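PDB 6WT8: STING-associated CdnE c-di-GMP synthase from Flavobacteriaceae, which probably synthesises the cyclic dinucleotide c-di-GMP as a CD-NTase that signals to a STING receptor in bacterial CBASS defence. Local coordinates for residues 42-48 / 296-300. Numbering follows the deposited sequence.
Sequences IEYSDVS and LHYLD
Glu43 reaches His297 NE2 and passes the hydroxyl of Tyr298 on the way. Its CB lies 3.9 Å from Tyr298 OH and CG comes nearer, 3.5 Å from the same oxygen. CD reaches the His297 edge, close to the imidazole plane. With CG anti to the carbonyl carbon (chi1 -77°) and the chain extended beyond it, the carboxylate is carried to both rings. OE1 lies 3.8 Å from Tyr298 CE1, at the edge of the phenol, the carboxylate and ring planes being almost perpendicular (89°). OE2 accepts a 2.8 Å hydrogen bond from His297 NE2, bent to 150° at the hydrogen and entering from above the carboxylate plane. Replacing Glu43 by alanine is likely to leave His297 NE2 without this acceptor and to open a gap beside the Tyr298 hydroxyl. Tyr298 OH donates to Ser48 OG over 2.6 Å, and Ser48 OG in turn donates to Glu43 O, forming a short chain of hydrogen bonds from phenol to serine hydroxyl to backbone carbonyl. That last bond meets the carbonyl from above its plane, and Lys52 NZ is a further donor to the same oxygen. Beside this polar row, Ile42 CG2 packs on Leu299 CD1 at 3.9 Å, while Leu357 of helix 336-360 touches Ile42. Within 42-48, Ser45 OG accepts from Ser48 N at 3.2 Å, which identifies Ser45 as the N-cap of helix 46-56. The arrangement is thus a His-carboxylate hydrogen bond beside a Tyr298-Ser48 hydrogen bond, joining the capped start of helix 46-56 to the loop that leads into helix 300-314, its centre about 26 Å from the centre of the chain.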
loop_
_atom_site.group_PDB
_atom_site.type_symbol
_atom_site.label_atom_id
_atom_site.label_comp_id
_atom_site.label_asym_id
_atom_site.label_seq_id
_atom_site.Cartn_x
_atom_site.Cartn_y
_atom_site.Cartn_z
ATOM N N ILE A 42 6.933 17.967 -26.519
ATOM C CA ILE A 42 5.885 17.053 -26.051
ATOM C C ILE A 42 5.682 17.129 -24.543
ATOM O O ILE A 42 4.596 16.783 -24.030
ATOM C CB ILE A 42 6.211 15.601 -26.468
ATOM C CG1 ILE A 42 4.961 14.735 -26.357
ATOM C CG2 ILE A 42 7.356 15.034 -25.618
ATOM C CD1 ILE A 42 5.082 13.467 -27.103
ATOM N N GLU A 43 6.681 17.603 -23.794
ATOM C CA GLU A 43 6.533 17.498 -22.352
ATOM C C GLU A 43 5.514 18.470 -21.772
ATOM O O GLU A 43 5.017 18.209 -20.670
ATOM C CB GLU A 43 7.901 17.637 -21.687
ATOM C CG GLU A 43 8.677 16.315 -21.833
ATOM C CD GLU A 43 9.829 16.165 -20.871
ATOM O OE1 GLU A 43 9.737 16.708 -19.745
ATOM O OE2 GLU A 43 10.827 15.492 -21.236
ATOM N N TYR A 44 5.156 19.545 -22.490
ATOM C CA TYR A 44 4.048 20.371 -22.044
ATOM C C TYR A 44 2.841 20.268 -22.975
ATOM O O TYR A 44 1.963 21.132 -22.930
ATOM C CB TYR A 44 4.486 21.817 -21.850
ATOM C CG TYR A 44 5.301 22.344 -22.993
ATOM C CD1 TYR A 44 4.683 22.798 -24.154
ATOM C CD2 TYR A 44 6.700 22.391 -22.916
ATOM C CE1 TYR A 44 5.417 23.289 -25.212
ATOM C CE2 TYR A 44 7.444 22.875 -23.967
ATOM C CZ TYR A 44 6.811 23.326 -25.112
ATOM O OH TYR A 44 7.538 23.801 -26.170
ATOM N N SER A 45 2.733 19.159 -23.717
ATOM C CA SER A 45 1.428 18.774 -24.248
ATOM C C SER A 45 0.466 18.427 -23.114
ATOM O O SER A 45 0.866 18.044 -22.002
ATOM C CB SER A 45 1.556 17.593 -25.204
ATOM O OG SER A 45 1.895 16.391 -24.517
ATOM N N ASP A 46 -0.842 18.556 -23.394
ATOM C CA ASP A 46 -1.826 18.222 -22.372
ATOM C C ASP A 46 -1.709 16.763 -21.948
ATOM O O ASP A 46 -1.800 16.466 -20.750
ATOM C CB ASP A 46 -3.262 18.501 -22.841
ATOM C CG ASP A 46 -3.601 20.000 -22.891
ATOM O OD1 ASP A 46 -2.788 20.840 -22.430
ATOM O OD2 ASP A 46 -4.701 20.332 -23.398
ATOM N N VAL A 47 -1.470 15.848 -22.902
ATOM C CA VAL A 47 -1.384 14.426 -22.512
ATOM C C VAL A 47 -0.183 14.195 -21.597
ATOM O O VAL A 47 -0.275 13.475 -20.582
ATOM C CB VAL A 47 -1.349 13.504 -23.757
ATOM C CG1 VAL A 47 -0.255 13.851 -24.777
ATOM C CG2 VAL A 47 -1.229 12.027 -23.343
ATOM N N SER A 48 0.946 14.829 -21.914
ATOM C CA SER A 48 2.131 14.703 -21.055
ATOM C C SER A 48 1.881 15.293 -19.671
ATOM O O SER A 48 2.302 14.723 -18.655
ATOM C CB SER A 48 3.321 15.398 -21.691
ATOM O OG SER A 48 4.336 15.474 -20.704
ATOM N N LEU A 296 14.410 4.432 -18.013
ATOM C CA LEU A 296 13.536 5.030 -19.019
ATOM C C LEU A 296 13.033 6.400 -18.572
ATOM O O LEU A 296 12.733 6.624 -17.390
ATOM C CB LEU A 296 12.318 4.135 -19.261
ATOM C CG LEU A 296 12.632 2.845 -20.045
ATOM C CD1 LEU A 296 11.295 2.132 -20.248
ATOM C CD2 LEU A 296 13.222 3.142 -21.373
ATOM N N HIS A 297 12.855 7.282 -19.557
ATOM C CA HIS A 297 12.143 8.530 -19.353
ATOM C C HIS A 297 10.690 8.248 -18.976
ATOM O O HIS A 297 10.096 7.226 -19.359
ATOM C CB HIS A 297 12.216 9.301 -20.655
ATOM C CG HIS A 297 11.515 10.641 -20.653
ATOM N ND1 HIS A 297 10.205 10.814 -21.089
ATOM C CD2 HIS A 297 12.005 11.885 -20.412
ATOM C CE1 HIS A 297 9.904 12.098 -21.039
ATOM N NE2 HIS A 297 10.981 12.772 -20.647
ATOM N N TYR A 298 10.078 9.171 -18.212
ATOM C CA TYR A 298 8.737 8.876 -17.668
ATOM C C TYR A 298 7.687 8.586 -18.748
ATOM O O TYR A 298 6.824 7.733 -18.521
ATOM C CB TYR A 298 8.266 10.012 -16.738
ATOM C CG TYR A 298 7.818 11.284 -17.434
ATOM C CD1 TYR A 298 8.748 12.260 -17.852
ATOM C CD2 TYR A 298 6.477 11.486 -17.759
ATOM C CE1 TYR A 298 8.327 13.403 -18.541
ATOM C CE2 TYR A 298 6.058 12.616 -18.454
ATOM C CZ TYR A 298 6.967 13.571 -18.830
ATOM O OH TYR A 298 6.559 14.694 -19.534
ATOM N N LEU A 299 7.769 9.224 -19.926
ATOM C CA LEU A 299 6.756 8.951 -20.958
ATOM C C LEU A 299 6.890 7.524 -21.461
ATOM O O LEU A 299 5.895 6.905 -21.833
ATOM C CB LEU A 299 6.872 9.941 -22.134
ATOM C CG LEU A 299 6.454 11.402 -21.789
ATOM C CD1 LEU A 299 6.758 12.284 -22.948
ATOM C CD2 LEU A 299 4.961 11.514 -21.457
ATOM N N ASP A 300 8.118 7.001 -21.510
ATOM C CA ASP A 300 8.295 5.646 -22.005
ATOM C C ASP A 300 7.781 4.615 -21.010
ATOM O O ASP A 300 7.561 3.466 -21.410
ATOM C CB ASP A 300 9.778 5.389 -22.324
ATOM C CG ASP A 300 10.278 6.228 -23.523
ATOM O OD1 ASP A 300 9.455 6.757 -24.283
ATOM O OD2 ASP A 300 11.507 6.374 -23.730
#